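Local coordinates for zinc finger (CCCH type) motif-containing protein (PDB 7NG2) that probably reads N6-methyladenosine in RNA through its YTH domain, the part of this larger CPSF4 protein captured here without RNA, at residues N22-I27 and F60-S65; I27-Q32 and P84-P89. One frame throughout, in Å; residues are numbered along the deposited sequence.

How the contacts relate
Contacts 1 and 2 both use helix 24-33 of the YTH domain and share Ile27, whose side chain serves contact 1. Their centres lie about 12 Å apart. Contact 1 packs the start of the helix against the end of strand 55-62; contact 2 brings the loop 84-89 against the next turn. They touch where the backbone O of Asn26 meets CZ3 of Trp87 at 3.6 Å. Trp36, in edge-to-face contact with both Phe60 and Trp87, bridges them further. YTH domains hold the methylated base in an aromatic cage, and the pairing of Trp36 with Trp87 is consistent with such a pocket; isopropyl alcohol lies about 4 Å from the Trp87 side chain.

Contact 1 of 2, residues N22-I27 and F60-S65; sequences NRMSNI and FSANES
Ile27 and Phe60 make the buried end of this contact, where the first turn of helix 24-33 meets the last residues of strand 55-62 in the YTH domain. In the conformer described, one of two modelled for Ile27, its delta methyl CD1 lies 3.7 Å from CD2 of the Phe60 ring, approaching it obliquely, and the two side chains run past each other in opposite directions. Two residues further along the strand, the sulfur of Met24 rests on the methyl of Ala62, with SD and CB 3.6 Å apart. Successive bends in the methionine chain (chi2 -58°, chi3 -65°) bring the sulfur to the alanine while CE curls away from it. These contacts are apolar, and no hydrogen bond joins the two segments.

The other end is looser and faces solvent. The amide of Asn63 leans on Asn22 rather than bonding to it: ND2 sits 3.4 Å from CA of Asn22 and 3.5 Å from its CB. Although CB makes this touch, it points away from 60-65 overall, and Asn22 was modelled in two conformers, which fits its exposed setting. Beyond Ala62 the strand breaks into a type II beta turn ending at Ser65. The carbonyl O of Ala62 is gripped twice, by the backbone N of Ser65 at 3.0 Å and by its OG, at 131° to the C=O bond, at 2.8 Å.

Behind the contact, Phe60 stacks on Trp102 of strand 98-109 and meets Trp36 edge-to-face. Strand 14-21 runs parallel to strand 55-62 in the sheet, joined to this segment by backbone hydrogen bonds pairing Ser61 with Ile19 and Asn63 with Ser21, and leads through Asn22 and the N-cap residue Arg23 into helix 24-33.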
loop_
_atom_site.group_PDB
_atom_site.type_symbol
_atom_site.label_atom_id
_atom_site.label_comp_id
_atom_site.label_asym_id
_atom_site.label_seq_id
_atom_site.Cartn_x
_atom_site.Cartn_y
_atom_site.Cartn_z
ATOM N N ASN A 22 8.285 -8.704 -3.176
ATOM C CA ASN A 22 8.801 -9.858 -3.902
ATOM C C ASN A 22 8.304 -11.177 -3.323
ATOM O O ASN A 22 8.255 -12.175 -4.049
ATOM C CB ASN A 22 10.330 -9.816 -4.019
ATOM C CG ASN A 22 11.031 -10.155 -2.720
ATOM O OD1 ASN A 22 10.640 -9.692 -1.650
ATOM N ND2 ASN A 22 12.079 -10.969 -2.810
ATOM N N ARG A 23 7.903 -11.200 -2.052
ATOM C CA ARG A 23 7.549 -12.433 -1.366
ATOM C C ARG A 23 6.143 -12.293 -0.808
ATOM O O ARG A 23 5.854 -11.327 -0.096
ATOM C CB ARG A 23 8.511 -12.690 -0.200
ATOM C CG ARG A 23 9.932 -13.035 -0.608
ATOM C CD ARG A 23 10.770 -13.389 0.614
ATOM N NE ARG A 23 12.112 -13.828 0.248
ATOM C CZ ARG A 23 12.480 -15.101 0.156
ATOM N NH1 ARG A 23 11.604 -16.065 0.404
ATOM N NH2 ARG A 23 13.723 -15.411 -0.185
ATOM N N MET A 24 5.277 -13.260 -1.118
ATOM C CA MET A 24 3.983 -13.318 -0.449
ATOM C C MET A 24 4.142 -13.444 1.058
ATOM O O MET A 24 3.324 -12.905 1.811
ATOM C CB MET A 24 3.144 -14.483 -0.983
ATOM C CG MET A 24 2.347 -14.157 -2.228
ATOM S SD MET A 24 1.209 -12.768 -2.044
ATOM C CE MET A 24 0.039 -13.387 -0.843
ATOM N N SER A 25 5.196 -14.130 1.514
ATOM C CA SER A 25 5.427 -14.282 2.947
ATOM C C SER A 25 5.590 -12.933 3.634
ATOM O O SER A 25 5.202 -12.781 4.797
ATOM C CB SER A 25 6.638 -15.186 3.205
ATOM O OG SER A 25 7.841 -14.627 2.702
ATOM N N ASN A 26 6.140 -11.941 2.934
ATOM C CA ASN A 26 6.233 -10.609 3.526
ATOM C C ASN A 26 4.853 -9.972 3.683
ATOM O O ASN A 26 4.599 -9.268 4.670
ATOM C CB ASN A 26 7.165 -9.723 2.698
ATOM C CG ASN A 26 8.618 -10.144 2.811
ATOM O OD1 ASN A 26 9.009 -10.817 3.764
ATOM N ND2 ASN A 26 9.424 -9.743 1.841
ATOM N N ILE A 27 3.960 -10.198 2.715
ATOM C CA ILE A 27 2.577 -9.740 2.840
ATOM C C ILE A 27 1.914 -10.386 4.049
ATOM O O ILE A 27 1.230 -9.718 4.836
ATOM C CB ILE A 27 1.795 -10.031 1.545
ATOM C CG1 ILE A 27 2.440 -9.319 0.354
ATOM C CG2 ILE A 27 0.330 -9.622 1.706
ATOM C CD1 ILE A 27 2.370 -7.816 0.438
ATOM N N PHE A 60 -1.419 -2.962 -2.108
ATOM C CA PHE A 60 -0.391 -4.000 -2.122
ATOM C C PHE A 60 -0.530 -4.912 -3.331
ATOM O O PHE A 60 -1.618 -5.428 -3.607
ATOM C CB PHE A 60 -0.483 -4.830 -0.850
ATOM C CG PHE A 60 0.040 -4.122 0.369
ATOM C CD1 PHE A 60 -0.792 -3.314 1.131
ATOM C CD2 PHE A 60 1.368 -4.258 0.754
ATOM C CE1 PHE A 60 -0.323 -2.667 2.265
ATOM C CE2 PHE A 60 1.845 -3.605 1.884
ATOM C CZ PHE A 60 0.997 -2.806 2.631
ATOM N N SER A 61 0.585 -5.137 -4.022
ATOM C CA SER A 61 0.636 -5.991 -5.207
ATOM C C SER A 61 1.922 -6.810 -5.178
ATOM O O SER A 61 3.011 -6.284 -5.429
ATOM C CB SER A 61 0.566 -5.131 -6.468
ATOM O OG SER A 61 0.786 -5.932 -7.615
ATOM N N ALA A 62 1.802 -8.100 -4.896
ATOM C CA ALA A 62 2.976 -8.959 -4.919
ATOM C C ALA A 62 3.510 -9.091 -6.343
ATOM O O ALA A 62 2.748 -9.116 -7.314
ATOM C CB ALA A 62 2.616 -10.339 -4.373
ATOM N N ASN A 63 4.832 -9.136 -6.466
ATOM C CA ASN A 63 5.463 -9.276 -7.774
ATOM C C ASN A 63 4.921 -10.506 -8.494
ATOM O O ASN A 63 4.908 -11.608 -7.943
ATOM C CB ASN A 63 6.976 -9.423 -7.596
ATOM C CG ASN A 63 7.665 -8.130 -7.178
ATOM O OD1 ASN A 63 7.063 -7.061 -7.136
ATOM N ND2 ASN A 63 8.956 -8.233 -6.873
ATOM N N GLU A 64 4.432 -10.296 -9.715
ATOM C CA GLU A 64 3.922 -11.354 -10.586
ATOM C C GLU A 64 2.613 -11.963 -10.111
ATOM O O GLU A 64 2.190 -13.010 -10.615
ATOM C CB GLU A 64 4.967 -12.433 -10.880
ATOM C CG GLU A 64 5.867 -12.007 -11.967
ATOM C CD GLU A 64 5.111 -11.693 -13.247
ATOM O OE1 GLU A 64 3.940 -12.116 -13.419
ATOM O OE2 GLU A 64 5.706 -11.031 -14.096
ATOM N N SER A 65 1.946 -11.315 -9.164
ATOM C CA SER A 65 0.626 -11.760 -8.749
ATOM C C SER A 65 -0.453 -11.392 -9.754
ATOM O O SER A 65 -1.543 -11.969 -9.707
ATOM C CB SER A 65 0.280 -11.165 -7.388
ATOM O OG SER A 65 0.068 -9.768 -7.494
#

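Contact 2 of 2, residues I27-Q32 and P84-P89; sequences IYTSIQ and PGIWGP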
loop_
_atom_site.group_PDB
_atom_site.type_symbol
_atom_site.label_atom_id
_atom_site.label_comp_id
_atom_site.label_asym_id
_atom_site.label_seq_id
_atom_site.Cartn_x
_atom_site.Cartn_y
_atom_site.Cartn_z
ATOM N N ILE A 27 3.960 -10.198 2.715
ATOM C CA ILE A 27 2.577 -9.740 2.840
ATOM C C ILE A 27 1.914 -10.386 4.049
ATOM O O ILE A 27 1.230 -9.718 4.836
ATOM C CB ILE A 27 1.795 -10.031 1.545
ATOM C CG1 ILE A 27 2.440 -9.319 0.354
ATOM C CG2 ILE A 27 0.330 -9.622 1.706
ATOM C CD1 ILE A 27 2.370 -7.816 0.438
ATOM N N TYR A 28 2.110 -11.695 4.217
ATOM C CA TYR A 28 1.519 -12.390 5.356
ATOM C C TYR A 28 2.021 -11.805 6.668
ATOM O O TYR A 28 1.233 -11.567 7.591
ATOM C CB TYR A 28 1.829 -13.886 5.287
ATOM C CG TYR A 28 1.313 -14.568 4.043
ATOM C CD1 TYR A 28 0.161 -14.127 3.404
ATOM C CD2 TYR A 28 1.988 -15.657 3.503
ATOM C CE1 TYR A 28 -0.308 -14.759 2.262
ATOM C CE2 TYR A 28 1.528 -16.291 2.364
ATOM C CZ TYR A 28 0.382 -15.837 1.747
ATOM O OH TYR A 28 -0.072 -16.467 0.612
ATOM N N THR A 29 3.325 -11.547 6.760
ATOM C CA THR A 29 3.879 -10.919 7.954
ATOM C C THR A 29 3.273 -9.539 8.181
ATOM O O THR A 29 2.968 -9.161 9.319
ATOM C CB THR A 29 5.399 -10.837 7.819
ATOM O OG1 THR A 29 5.935 -12.165 7.766
ATOM C CG2 THR A 29 6.007 -10.097 8.990
ATOM N N SER A 30 3.084 -8.776 7.104
ATOM C CA SER A 30 2.500 -7.444 7.214
ATOM C C SER A 30 1.080 -7.505 7.768
ATOM O O SER A 30 0.708 -6.698 8.630
ATOM C CB SER A 30 2.514 -6.776 5.840
ATOM O OG SER A 30 2.015 -5.448 5.907
ATOM N N ILE A 31 0.284 -8.466 7.298
ATOM C CA ILE A 31 -1.078 -8.629 7.796
ATOM C C ILE A 31 -1.058 -9.090 9.249
ATOM O O ILE A 31 -1.844 -8.618 10.080
ATOM C CB ILE A 31 -1.855 -9.606 6.890
ATOM C CG1 ILE A 31 -2.060 -8.996 5.502
ATOM C CG2 ILE A 31 -3.194 -9.974 7.507
ATOM C CD1 ILE A 31 -2.452 -10.020 4.458
ATOM N N GLN A 32 -0.138 -10.000 9.582
ATOM C CA GLN A 32 -0.099 -10.580 10.919
ATOM C C GLN A 32 0.278 -9.543 11.970
ATOM O O GLN A 32 -0.271 -9.549 13.080
ATOM C CB GLN A 32 0.894 -11.740 10.923
ATOM C CG GLN A 32 0.947 -12.547 12.198
ATOM C CD GLN A 32 1.959 -13.669 12.107
ATOM O OE1 GLN A 32 2.797 -13.689 11.203
ATOM N NE2 GLN A 32 1.883 -14.618 13.034
ATOM N N PRO A 84 11.874 -4.633 15.383
ATOM C CA PRO A 84 13.223 -4.541 14.808
ATOM C C PRO A 84 13.681 -5.881 14.249
ATOM O O PRO A 84 13.583 -6.915 14.913
ATOM C CB PRO A 84 14.084 -4.101 15.998
ATOM C CG PRO A 84 13.132 -3.444 16.938
ATOM C CD PRO A 84 11.834 -4.177 16.781
ATOM N N GLY A 85 14.158 -5.857 13.003
ATOM C CA GLY A 85 14.723 -7.027 12.353
ATOM C C GLY A 85 13.733 -8.031 11.809
ATOM O O GLY A 85 14.150 -9.105 11.365
ATOM N N ILE A 86 12.438 -7.706 11.800
ATOM C CA ILE A 86 11.416 -8.687 11.447
ATOM C C ILE A 86 11.596 -9.228 10.032
ATOM O O ILE A 86 11.220 -10.372 9.748
ATOM C CB ILE A 86 10.007 -8.103 11.679
ATOM C CG1 ILE A 86 8.957 -9.217 11.637
ATOM C CG2 ILE A 86 9.700 -6.983 10.668
ATOM C CD1 ILE A 86 7.554 -8.766 12.016
ATOM N N TRP A 87 12.172 -8.437 9.126
ATOM C CA TRP A 87 12.270 -8.843 7.728
ATOM C C TRP A 87 13.520 -9.651 7.434
ATOM O O TRP A 87 13.695 -10.114 6.305
ATOM C CB TRP A 87 12.231 -7.627 6.796
ATOM C CG TRP A 87 11.038 -6.775 7.021
ATOM C CD1 TRP A 87 11.028 -5.494 7.493
ATOM C CD2 TRP A 87 9.668 -7.145 6.826
ATOM N NE1 TRP A 87 9.736 -5.041 7.582
ATOM C CE2 TRP A 87 8.883 -6.037 7.186
ATOM C CE3 TRP A 87 9.030 -8.306 6.377
ATOM C CZ2 TRP A 87 7.489 -6.053 7.106
ATOM C CZ3 TRP A 87 7.653 -8.322 6.298
ATOM C CH2 TRP A 87 6.895 -7.204 6.663
ATOM N N GLY A 88 14.392 -9.838 8.413
ATOM C CA GLY A 88 15.646 -10.503 8.162
ATOM C C GLY A 88 16.649 -9.554 7.539
ATOM O O GLY A 88 16.507 -8.332 7.613
ATOM N N PRO A 89 17.682 -10.111 6.903
ATOM C CA PRO A 89 18.805 -9.275 6.436
ATOM C C PRO A 89 18.426 -8.153 5.479
ATOM O O PRO A 89 19.154 -7.153 5.403
ATOM C CB PRO A 89 19.745 -10.296 5.785
ATOM C CG PRO A 89 19.452 -11.575 6.507
ATOM C CD PRO A 89 17.968 -11.548 6.768
#
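The indole of Trp87 reaches helix 24-33 of the YTH domain with its six-membered ring, CH2 lying 4.1 Å from the backbone N of Ser30, which sits at the ring edge near its plane. Thr29 approaches the same ring obliquely, while one face carries CG2 of the preceding residue, Ile86, 3.6 Å above the plane and displaced toward the rim. Trp36 adds an edge-to-face contact. In the YTH fold such aromatic side chains form the cage for the methylated adenine, and Trp87, here without RNA, is probably one of its walls.

The loop 84-89 presents Ile86 and Trp87 from a type I beta turn closed by the bond from Gly88 N to Gly85 O, 3.1 Å long. Both side chains therefore leave the middle of one turn; both reach Thr29, and Trp87 also extends to Ser30. Polar groups look elsewhere: OG1 of Thr29 bonds back to the carbonyl O of Ser25, one turn earlier, and OG of Ser30 is held by Val35 O and Trp102 NE1. A chi1 of -64° sets OG1 of Thr29 beside the backbone N and CG2 anti to it, which turns the methyl to the loop. Ile86, extended through chi2 (173°), comes to meet it tip to tip, so that Thr29 CG2 rests 3.6 Å from Ile86 CD1 and 3.6 Å from Trp87 CZ3.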